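Local coordinates for protein Tube (Drosophila melanogaster, PDB 1D2Z), which recruits the kinase Pelle to the plasma membrane through its death domain and activates it in Toll signalling that sets embryonic dorsoventral polarity, at residues 31-40 against 110-119; 65-75 against 87-98. One frame throughout, in Å; residues are numbered along the deposited sequence.

Interaction 1. Residues 31-40 against 110-119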
loop_
_atom_site.group_PDB
_atom_site.type_symbol
_atom_site.label_atom_id
_atom_site.label_comp_id
_atom_site.label_asym_id
_atom_site.label_seq_id
_atom_site.Cartn_x
_atom_site.Cartn_y
_atom_site.Cartn_z
ATOM N N CYS B 31 4.471 -5.462 -3.176
ATOM C CA CYS B 31 3.600 -4.582 -3.951
ATOM C C CYS B 31 4.188 -4.052 -5.253
ATOM O O CYS B 31 3.446 -3.634 -6.139
ATOM C CB CYS B 31 3.094 -3.423 -3.091
ATOM S SG CYS B 31 1.825 -3.915 -1.906
ATOM N N TRP B 32 5.514 -4.086 -5.377
ATOM C CA TRP B 32 6.164 -3.617 -6.601
ATOM C C TRP B 32 5.663 -4.432 -7.792
ATOM O O TRP B 32 5.549 -3.912 -8.904
ATOM C CB TRP B 32 7.690 -3.710 -6.491
ATOM C CG TRP B 32 8.214 -5.094 -6.262
ATOM C CD1 TRP B 32 8.411 -5.704 -5.061
ATOM C CD2 TRP B 32 8.625 -6.034 -7.263
ATOM N NE1 TRP B 32 8.919 -6.964 -5.248
ATOM C CE2 TRP B 32 9.063 -7.193 -6.590
ATOM C CE3 TRP B 32 8.665 -6.009 -8.663
ATOM C CZ2 TRP B 32 9.543 -8.323 -7.266
ATOM C CZ3 TRP B 32 9.143 -7.133 -9.339
ATOM C CH2 TRP B 32 9.575 -8.274 -8.636
ATOM N N ARG B 33 5.347 -5.705 -7.546
ATOM C CA ARG B 33 4.839 -6.580 -8.601
ATOM C C ARG B 33 3.497 -6.081 -9.121
ATOM O O ARG B 33 3.249 -6.083 -10.327
ATOM C CB ARG B 33 4.692 -8.025 -8.106
ATOM C CG ARG B 33 5.992 -8.682 -7.704
ATOM C CD ARG B 33 5.844 -10.193 -7.592
ATOM N NE ARG B 33 7.039 -10.795 -7.009
ATOM C CZ ARG B 33 7.050 -11.490 -5.875
ATOM N NH1 ARG B 33 5.923 -11.688 -5.200
ATOM N NH2 ARG B 33 8.199 -11.934 -5.381
ATOM N N LYS B 34 2.638 -5.635 -8.208
ATOM C CA LYS B 34 1.320 -5.135 -8.580
ATOM C C LYS B 34 1.430 -3.881 -9.443
ATOM O O LYS B 34 0.706 -3.732 -10.429
ATOM C CB LYS B 34 0.487 -4.853 -7.333
ATOM C CG LYS B 34 0.315 -6.060 -6.425
ATOM C CD LYS B 34 -0.536 -5.713 -5.216
ATOM C CE LYS B 34 -0.612 -6.876 -4.254
ATOM N NZ LYS B 34 -1.575 -6.612 -3.155
ATOM N N LEU B 35 2.325 -2.973 -9.065
ATOM C CA LEU B 35 2.528 -1.744 -9.829
ATOM C C LEU B 35 3.118 -2.065 -11.205
ATOM O O LEU B 35 2.596 -1.627 -12.229
ATOM C CB LEU B 35 3.465 -0.788 -9.077
ATOM C CG LEU B 35 4.021 0.427 -9.839
ATOM C CD1 LEU B 35 2.900 1.354 -10.290
ATOM C CD2 LEU B 35 5.005 1.177 -8.954
ATOM N N MET B 36 4.184 -2.862 -11.215
ATOM C CA MET B 36 4.870 -3.217 -12.455
ATOM C C MET B 36 3.961 -3.873 -13.479
ATOM O O MET B 36 4.049 -3.579 -14.672
ATOM C CB MET B 36 6.066 -4.123 -12.170
ATOM C CG MET B 36 6.953 -4.387 -13.382
ATOM S SD MET B 36 8.494 -5.196 -12.941
ATOM C CE MET B 36 9.274 -5.329 -14.564
ATOM N N SER B 37 3.054 -4.714 -12.991
ATOM C CA SER B 37 2.119 -5.445 -13.838
ATOM C C SER B 37 1.066 -4.598 -14.532
ATOM O O SER B 37 0.550 -4.995 -15.574
ATOM C CB SER B 37 1.427 -6.542 -13.025
ATOM O OG SER B 37 2.362 -7.531 -12.626
ATOM N N ILE B 38 0.729 -3.447 -13.956
ATOM C CA ILE B 38 -0.295 -2.597 -14.552
ATOM C C ILE B 38 0.196 -1.374 -15.320
ATOM O O ILE B 38 -0.615 -0.596 -15.815
ATOM C CB ILE B 38 -1.358 -2.161 -13.520
ATOM C CG1 ILE B 38 -0.759 -1.193 -12.499
ATOM C CG2 ILE B 38 -1.937 -3.397 -12.820
ATOM C CD1 ILE B 38 -1.802 -0.334 -11.793
ATOM N N ILE B 39 1.513 -1.212 -15.439
ATOM C CA ILE B 39 2.075 -0.072 -16.172
ATOM C C ILE B 39 1.651 -0.186 -17.634
ATOM O O ILE B 39 2.063 -1.110 -18.331
ATOM C CB ILE B 39 3.612 -0.045 -16.075
ATOM C CG1 ILE B 39 4.040 0.289 -14.643
ATOM C CG2 ILE B 39 4.194 0.961 -17.061
ATOM C CD1 ILE B 39 5.505 0.023 -14.361
ATOM N N PRO B 40 0.792 0.737 -18.100
ATOM C CA PRO B 40 0.304 0.738 -19.483
ATOM C C PRO B 40 1.436 0.955 -20.477
ATOM O O PRO B 40 2.427 1.630 -20.183
ATOM C CB PRO B 40 -0.675 1.917 -19.500
ATOM C CG PRO B 40 -1.107 2.038 -18.060
ATOM C CD PRO B 40 0.195 1.852 -17.346
ATOM N N LEU B 110 3.226 7.887 -11.891
ATOM C CA LEU B 110 3.434 6.925 -10.809
ATOM C C LEU B 110 2.296 7.010 -9.793
ATOM O O LEU B 110 1.704 5.994 -9.435
ATOM C CB LEU B 110 4.768 7.176 -10.104
ATOM C CG LEU B 110 4.962 6.490 -8.743
ATOM C CD1 LEU B 110 5.108 4.985 -8.924
ATOM C CD2 LEU B 110 6.184 7.070 -8.038
ATOM N N LEU B 111 1.975 8.229 -9.362
ATOM C CA LEU B 111 0.915 8.445 -8.382
ATOM C C LEU B 111 -0.415 7.844 -8.826
ATOM O O LEU B 111 -1.048 7.115 -8.070
ATOM C CB LEU B 111 0.737 9.939 -8.083
ATOM C CG LEU B 111 -0.444 10.287 -7.164
ATOM C CD1 LEU B 111 -0.260 9.608 -5.819
ATOM C CD2 LEU B 111 -0.577 11.800 -6.983
ATOM N N GLN B 112 -0.822 8.136 -10.056
ATOM C CA GLN B 112 -2.082 7.620 -10.578
ATOM C C GLN B 112 -2.087 6.098 -10.725
ATOM O O GLN B 112 -3.110 5.458 -10.481
ATOM C CB GLN B 112 -2.439 8.318 -11.887
ATOM C CG GLN B 112 -2.848 9.761 -11.666
ATOM C CD GLN B 112 -3.027 10.527 -12.955
ATOM O OE1 GLN B 112 -4.139 10.645 -13.472
ATOM N NE2 GLN B 112 -1.933 11.071 -13.475
ATOM N N LEU B 113 -0.948 5.517 -11.101
ATOM C CA LEU B 113 -0.858 4.059 -11.217
ATOM C C LEU B 113 -0.897 3.428 -9.818
ATOM O O LEU B 113 -1.502 2.378 -9.631
ATOM C CB LEU B 113 0.400 3.627 -11.979
ATOM C CG LEU B 113 0.412 3.940 -13.485
ATOM C CD1 LEU B 113 1.708 3.462 -14.108
ATOM C CD2 LEU B 113 -0.776 3.268 -14.177
ATOM N N LEU B 114 -0.291 4.091 -8.831
ATOM C CA LEU B 114 -0.297 3.579 -7.457
ATOM C C LEU B 114 -1.736 3.519 -6.945
ATOM O O LEU B 114 -2.143 2.543 -6.312
ATOM C CB LEU B 114 0.552 4.464 -6.539
ATOM C CG LEU B 114 2.067 4.456 -6.763
ATOM C CD1 LEU B 114 2.719 5.524 -5.886
ATOM C CD2 LEU B 114 2.633 3.083 -6.440
ATOM N N VAL B 115 -2.509 4.551 -7.272
ATOM C CA VAL B 115 -3.912 4.642 -6.872
ATOM C C VAL B 115 -4.736 3.541 -7.548
ATOM O O VAL B 115 -5.553 2.893 -6.901
ATOM C CB VAL B 115 -4.495 6.037 -7.221
ATOM C CG1 VAL B 115 -6.010 6.083 -6.953
ATOM C CG2 VAL B 115 -3.779 7.116 -6.405
ATOM N N GLN B 116 -4.498 3.321 -8.843
ATOM C CA GLN B 116 -5.201 2.285 -9.604
ATOM C C GLN B 116 -4.992 0.892 -8.995
ATOM O O GLN B 116 -5.904 0.062 -8.999
ATOM C CB GLN B 116 -4.731 2.288 -11.068
ATOM C CG GLN B 116 -5.244 1.108 -11.912
ATOM C CD GLN B 116 -6.753 1.121 -12.102
ATOM O OE1 GLN B 116 -7.387 2.184 -12.127
ATOM N NE2 GLN B 116 -7.336 -0.064 -12.257
ATOM N N ALA B 117 -3.792 0.638 -8.477
ATOM C CA ALA B 117 -3.482 -0.654 -7.861
ATOM C C ALA B 117 -3.765 -0.689 -6.350
ATOM O O ALA B 117 -3.448 -1.673 -5.672
ATOM C CB ALA B 117 -2.025 -1.025 -8.135
ATOM N N GLU B 118 -4.354 0.389 -5.837
ATOM C CA GLU B 118 -4.690 0.528 -4.416
ATOM C C GLU B 118 -3.492 0.441 -3.469
ATOM O O GLU B 118 -3.619 -0.014 -2.325
ATOM C CB GLU B 118 -5.777 -0.472 -4.000
ATOM C CG GLU B 118 -7.073 -0.321 -4.794
ATOM C CD GLU B 118 -8.267 -1.035 -4.170
ATOM O OE1 GLU B 118 -8.101 -2.122 -3.572
ATOM O OE2 GLU B 118 -9.386 -0.505 -4.292
ATOM N N LEU B 119 -2.337 0.888 -3.956
ATOM C CA LEU B 119 -1.099 0.905 -3.175
ATOM C C LEU B 119 -1.100 2.265 -2.472
ATOM O O LEU B 119 -0.291 3.150 -2.772
ATOM C CB LEU B 119 0.107 0.756 -4.116
ATOM C CG LEU B 119 0.044 -0.479 -5.041
ATOM C CD1 LEU B 119 1.274 -0.539 -5.949
ATOM C CD2 LEU B 119 -0.070 -1.766 -4.215
#
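Leu35 packs among four leucines of 110-119: Leu110, Leu113, Leu114 and Leu119. Its CB lies 3.8 Å from Leu119 CD1. Beyond CB, the side chain divides its contacts. CD1 rests on Leu113 CB, also at 3.8 Å. CD2 meets Leu110 CD1, with Leu114 CD2 at 3.9 Å. CG stands anti to the backbone N (chi1 168°), which carries both methyls toward the other helix. The side chains of Leu110 and Leu113 each run across Leu35 at about a right angle.

Leu119 covers the N-terminal end of 31-38. Its CD2 sits against Cys31, 3.7 Å from SG, and Lys34 crosses it at a slant, touching CD2 with CD. The ammonium of Lys34 leads away and bonds to Gln72 of the Pelle death domain. Toward the other end of the contact, Ile38 CD1 touches both Gln116 CG and Ala117 CB and comes within 3.5 Å of Leu113 O. Leu113 itself points its methyls at the chain just past the helix. Its CD2 meets CD of the Pro40 ring at 3.6 Å, and CD1 touches Ile39 CG1.

No hydrogen bond joins the two segments; the contact is apolar and largely buried. The short helix axes approach to 9.5 Å, with their directions 111° apart. A Schellman motif ends helix 107-116. Glu118 takes positive phi, and Leu119 N bonds to Leu114 O. This turn brings Leu119 back over Cys31 and Leu35, right before helix 120-130. Crossed helices with a leucine-rich interior are characteristic of the six-helix bundle of the death domain, and here the edge of that packing lies beside the Pelle interface.

Interaction 2. Residues 65-75 against 87-98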
loop_
_atom_site.group_PDB
_atom_site.type_symbol
_atom_site.label_atom_id
_atom_site.label_comp_id
_atom_site.label_asym_id
_atom_site.label_seq_id
_atom_site.Cartn_x
_atom_site.Cartn_y
_atom_site.Cartn_z
ATOM N N LYS B 65 3.128 -2.625 -20.537
ATOM C CA LYS B 65 4.553 -2.523 -20.832
ATOM C C LYS B 65 5.341 -3.783 -20.492
ATOM O O LYS B 65 6.110 -4.290 -21.316
ATOM C CB LYS B 65 5.168 -1.326 -20.102
ATOM C CG LYS B 65 6.672 -1.212 -20.292
ATOM C CD LYS B 65 7.120 0.225 -20.489
ATOM C CE LYS B 65 8.543 0.259 -21.035
ATOM N NZ LYS B 65 8.954 1.614 -21.493
ATOM N N TYR B 66 5.152 -4.278 -19.276
ATOM C CA TYR B 66 5.850 -5.464 -18.809
ATOM C C TYR B 66 4.926 -6.672 -18.689
ATOM O O TYR B 66 3.706 -6.532 -18.612
ATOM C CB TYR B 66 6.494 -5.183 -17.452
ATOM C CG TYR B 66 7.451 -4.012 -17.439
ATOM C CD1 TYR B 66 8.698 -4.098 -18.057
ATOM C CD2 TYR B 66 7.120 -2.825 -16.786
ATOM C CE1 TYR B 66 9.595 -3.032 -18.024
ATOM C CE2 TYR B 66 8.010 -1.753 -16.747
ATOM C CZ TYR B 66 9.245 -1.864 -17.367
ATOM O OH TYR B 66 10.132 -0.813 -17.332
ATOM N N THR B 67 5.519 -7.863 -18.702
ATOM C CA THR B 67 4.766 -9.107 -18.566
ATOM C C THR B 67 5.203 -9.789 -17.275
ATOM O O THR B 67 6.122 -9.321 -16.597
ATOM C CB THR B 67 5.050 -10.078 -19.728
ATOM O OG1 THR B 67 6.441 -10.419 -19.732
ATOM C CG2 THR B 67 4.677 -9.452 -21.058
ATOM N N ALA B 68 4.575 -10.919 -16.958
ATOM C CA ALA B 68 4.922 -11.668 -15.755
ATOM C C ALA B 68 6.371 -12.147 -15.832
ATOM O O ALA B 68 6.985 -12.467 -14.810
ATOM C CB ALA B 68 3.977 -12.849 -15.581
ATOM N N GLN B 69 6.918 -12.156 -17.046
ATOM C CA GLN B 69 8.289 -12.589 -17.291
ATOM C C GLN B 69 9.299 -11.500 -16.948
ATOM O O GLN B 69 10.383 -11.789 -16.432
ATOM C CB GLN B 69 8.455 -13.019 -18.753
ATOM C CG GLN B 69 7.445 -14.073 -19.204
ATOM C CD GLN B 69 7.812 -14.722 -20.528
ATOM O OE1 GLN B 69 8.332 -14.069 -21.437
ATOM N NE2 GLN B 69 7.549 -16.021 -20.641
ATOM N N ASP B 70 8.954 -10.250 -17.251
ATOM C CA ASP B 70 9.835 -9.123 -16.951
ATOM C C ASP B 70 9.925 -8.953 -15.439
ATOM O O ASP B 70 10.951 -8.522 -14.909
ATOM C CB ASP B 70 9.312 -7.836 -17.596
ATOM C CG ASP B 70 9.308 -7.903 -19.111
ATOM O OD1 ASP B 70 10.404 -7.848 -19.712
ATOM O OD2 ASP B 70 8.209 -8.012 -19.698
ATOM N N VAL B 71 8.844 -9.321 -14.755
ATOM C CA VAL B 71 8.775 -9.245 -13.301
ATOM C C VAL B 71 9.737 -10.259 -12.671
ATOM O O VAL B 71 10.378 -9.968 -11.660
ATOM C CB VAL B 71 7.333 -9.504 -12.805
ATOM C CG1 VAL B 71 7.270 -9.456 -11.288
ATOM C CG2 VAL B 71 6.380 -8.469 -13.397
ATOM N N PHE B 72 9.866 -11.427 -13.301
ATOM C CA PHE B 72 10.748 -12.489 -12.817
ATOM C C PHE B 72 12.222 -12.095 -12.799
ATOM O O PHE B 72 12.939 -12.430 -11.856
ATOM C CB PHE B 72 10.566 -13.764 -13.650
ATOM C CG PHE B 72 11.568 -14.854 -13.330
ATOM C CD1 PHE B 72 11.394 -15.680 -12.222
ATOM C CD2 PHE B 72 12.688 -15.049 -14.140
ATOM C CE1 PHE B 72 12.319 -16.684 -11.926
ATOM C CE2 PHE B 72 13.619 -16.051 -13.852
ATOM C CZ PHE B 72 13.434 -16.869 -12.743
ATOM N N GLN B 73 12.679 -11.417 -13.850
ATOM C CA GLN B 73 14.077 -10.997 -13.941
ATOM C C GLN B 73 14.501 -10.213 -12.708
ATOM O O GLN B 73 15.650 -10.313 -12.266
ATOM C CB GLN B 73 14.318 -10.163 -15.198
ATOM C CG GLN B 73 14.034 -10.903 -16.492
ATOM C CD GLN B 73 14.424 -10.103 -17.719
ATOM O OE1 GLN B 73 15.086 -10.618 -18.619
ATOM N NE2 GLN B 73 14.017 -8.838 -17.762
ATOM N N ILE B 74 13.569 -9.438 -12.158
ATOM C CA ILE B 74 13.826 -8.651 -10.956
ATOM C C ILE B 74 13.955 -9.624 -9.782
ATOM O O ILE B 74 14.897 -9.534 -8.995
ATOM C CB ILE B 74 12.676 -7.640 -10.670
ATOM C CG1 ILE B 74 12.497 -6.675 -11.848
ATOM C CG2 ILE B 74 12.967 -6.858 -9.393
ATOM C CD1 ILE B 74 13.685 -5.758 -12.087
ATOM N N ASP B 75 13.004 -10.550 -9.671
ATOM C CA ASP B 75 13.032 -11.548 -8.602
ATOM C C ASP B 75 14.323 -12.365 -8.673
ATOM O O ASP B 75 15.045 -12.485 -7.682
ATOM C CB ASP B 75 11.825 -12.489 -8.700
ATOM C CG ASP B 75 10.546 -11.866 -8.163
ATOM O OD1 ASP B 75 10.469 -11.622 -6.939
ATOM O OD2 ASP B 75 9.613 -11.633 -8.962
ATOM N N LYS B 87 13.790 -5.229 -4.130
ATOM C CA LYS B 87 13.321 -5.564 -5.473
ATOM C C LYS B 87 12.608 -4.377 -6.134
ATOM O O LYS B 87 12.661 -4.222 -7.355
ATOM C CB LYS B 87 12.408 -6.791 -5.429
ATOM C CG LYS B 87 13.128 -8.071 -4.991
ATOM C CD LYS B 87 12.197 -9.281 -4.967
ATOM C CE LYS B 87 12.971 -10.557 -4.652
ATOM N NZ LYS B 87 12.108 -11.774 -4.639
ATOM N N SER B 88 11.954 -3.543 -5.320
ATOM C CA SER B 88 11.249 -2.356 -5.815
ATOM C C SER B 88 12.254 -1.375 -6.404
ATOM O O SER B 88 11.978 -0.719 -7.403
ATOM C CB SER B 88 10.477 -1.659 -4.688
ATOM O OG SER B 88 9.430 -2.471 -4.176
ATOM N N GLN B 89 13.409 -1.261 -5.753
ATOM C CA GLN B 89 14.474 -0.371 -6.208
ATOM C C GLN B 89 14.927 -0.807 -7.602
ATOM O O GLN B 89 15.056 0.015 -8.513
ATOM C CB GLN B 89 15.643 -0.422 -5.225
ATOM C CG GLN B 89 16.817 0.483 -5.557
ATOM C CD GLN B 89 17.810 0.563 -4.414
ATOM O OE1 GLN B 89 18.053 1.638 -3.863
ATOM N NE2 GLN B 89 18.379 -0.578 -4.040
ATOM N N MET B 90 15.129 -2.112 -7.774
ATOM C CA MET B 90 15.542 -2.646 -9.069
ATOM C C MET B 90 14.449 -2.429 -10.106
ATOM O O MET B 90 14.738 -2.113 -11.259
ATOM C CB MET B 90 15.885 -4.131 -8.964
ATOM C CG MET B 90 17.170 -4.408 -8.203
ATOM S SD MET B 90 17.525 -6.168 -8.052
ATOM C CE MET B 90 17.188 -6.700 -9.691
ATOM N N MET B 91 13.194 -2.577 -9.684
ATOM C CA MET B 91 12.060 -2.383 -10.582
ATOM C C MET B 91 12.025 -0.943 -11.097
ATOM O O MET B 91 11.866 -0.710 -12.291
ATOM C CB MET B 91 10.747 -2.720 -9.863
ATOM C CG MET B 91 9.489 -2.523 -10.699
ATOM S SD MET B 91 8.863 -0.827 -10.691
ATOM C CE MET B 91 8.109 -0.776 -9.097
ATOM N N ILE B 92 12.188 0.011 -10.187
ATOM C CA ILE B 92 12.170 1.421 -10.556
ATOM C C ILE B 92 13.390 1.802 -11.400
ATOM O O ILE B 92 13.249 2.540 -12.368
ATOM C CB ILE B 92 12.015 2.323 -9.299
ATOM C CG1 ILE B 92 10.659 2.032 -8.640
ATOM C CG2 ILE B 92 12.105 3.802 -9.676
ATOM C CD1 ILE B 92 10.466 2.652 -7.284
ATOM N N ASP B 93 14.565 1.252 -11.076
ATOM C CA ASP B 93 15.784 1.537 -11.845
ATOM C C ASP B 93 15.576 1.172 -13.314
ATOM O O ASP B 93 16.027 1.878 -14.215
ATOM C CB ASP B 93 16.988 0.752 -11.305
ATOM C CG ASP B 93 17.502 1.286 -9.985
ATOM O OD1 ASP B 93 17.290 2.476 -9.674
ATOM O OD2 ASP B 93 18.138 0.506 -9.252
ATOM N N GLU B 94 14.889 0.058 -13.540
ATOM C CA GLU B 94 14.597 -0.409 -14.886
ATOM C C GLU B 94 13.528 0.466 -15.550
ATOM O O GLU B 94 13.673 0.870 -16.701
ATOM C CB GLU B 94 14.121 -1.866 -14.833
ATOM C CG GLU B 94 13.744 -2.477 -16.181
ATOM C CD GLU B 94 14.941 -2.695 -17.095
ATOM O OE1 GLU B 94 16.005 -3.144 -16.608
ATOM O OE2 GLU B 94 14.810 -2.428 -18.308
ATOM N N TRP B 95 12.470 0.777 -14.804
ATOM C CA TRP B 95 11.362 1.579 -15.322
ATOM C C TRP B 95 11.713 3.042 -15.609
ATOM O O TRP B 95 11.374 3.559 -16.670
ATOM C CB TRP B 95 10.164 1.499 -14.364
ATOM C CG TRP B 95 8.889 2.114 -14.894
ATOM C CD1 TRP B 95 8.501 2.209 -16.202
ATOM C CD2 TRP B 95 7.855 2.742 -14.121
ATOM N NE1 TRP B 95 7.292 2.866 -16.291
ATOM C CE2 TRP B 95 6.874 3.203 -15.030
ATOM C CE3 TRP B 95 7.661 2.962 -12.748
ATOM C CZ2 TRP B 95 5.717 3.877 -14.611
ATOM C CZ3 TRP B 95 6.514 3.632 -12.330
ATOM C CH2 TRP B 95 5.555 4.082 -13.262
ATOM N N LYS B 96 12.409 3.690 -14.677
ATOM C CA LYS B 96 12.785 5.103 -14.803
ATOM C C LYS B 96 13.580 5.471 -16.058
ATOM O O LYS B 96 13.485 6.599 -16.546
ATOM C CB LYS B 96 13.563 5.557 -13.564
ATOM C CG LYS B 96 14.988 5.019 -13.504
ATOM C CD LYS B 96 15.682 5.356 -12.209
ATOM C CE LYS B 96 17.129 4.889 -12.255
ATOM N NZ LYS B 96 17.783 5.029 -10.934
ATOM N N THR B 97 14.371 4.530 -16.564
ATOM C CA THR B 97 15.190 4.768 -17.752
ATOM C C THR B 97 14.538 4.215 -19.011
ATOM O O THR B 97 15.065 4.382 -20.112
ATOM C CB THR B 97 16.588 4.107 -17.622
ATOM O OG1 THR B 97 16.445 2.682 -17.596
ATOM C CG2 THR B 97 17.288 4.562 -16.350
ATOM N N SER B 98 13.400 3.546 -18.844
ATOM C CA SER B 98 12.694 2.948 -19.971
ATOM C C SER B 98 12.051 3.976 -20.895
ATOM O O SER B 98 11.883 5.142 -20.532
ATOM C CB SER B 98 11.639 1.953 -19.480
ATOM O OG SER B 98 10.558 2.610 -18.848
HETATM O O HOH W 1 8.741 4.125 -20.207
HETATM O O HOH W 2 12.350 -1.116 -19.128
#
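Lys87 NZ donates to Asp75 OD1 at 2.8 Å, a salt bridge between the start of helix 87-96 and helix 68-80. It uses the anti lone pair of the carboxylate oxygen. The lysine chain is extended and crosses the aspartate at about a right angle. The same oxygen has a second cationic partner on helix 31-38, which would probably favour the charged carboxylate.

Two waters bridge the other end. One accepts from Lys65 NZ and donates to Ser98 OG. The second lies in the plane of the Tyr66 ring, 2.9 Å from its OH, and donates to Glu94 OE2.

At the start of helix 68-80, Thr67, the N-cap residue, and Asp70 form a capping box, with Gln69 N bonded to Thr67 OG1 and Thr67 N to Asp70 OD2.

The Tyr66 ring points its edge at the face of the Trp95 five-membered ring. This is an offset edge-to-face pair with planes at 79° and centroids 6.0 Å apart. Tyr66 OH comes 3.4 Å from Trp95 CA. Lys65 CG covers one face of the tyrosine, 3.7 Å above its centre.

Ile74 packs on the first turns of helix 87-96. Its CG2, anti to the backbone N, reaches Lys87 O at 3.3 Å and Met90 CB at 4.0 Å. CD1 lies over the backbone of Met90 and Met91. Met90 bends at chi3 (45°), bringing CE back to Ile74 O. Two consecutive helices crossing at 124°, the first opened by its capping box, belong to the death-domain helical bundle.

After helix 16-27, helix 31-38 supplies the first segment. The chain then runs through 65-75 and, 12 residues on, reaches 87-98, where interaction 2 closes a short loop. Only when helix 107-116 arrives does interaction 1 close its longer loop, with interaction 2 nested inside it. Helix 31-38 lies between 110-119 and the pair 65-75 and 87-98. One side packs on 110-119, and Trp32 and Met36 face the pair. Arg33 NH2 to Asp75 OD1, a salt bridge of 2.8 Å, joins the two contacts directly. Ile39 O and Lys65 N probably add a backbone hydrogen bond. The death domain is thus tied across its bundle.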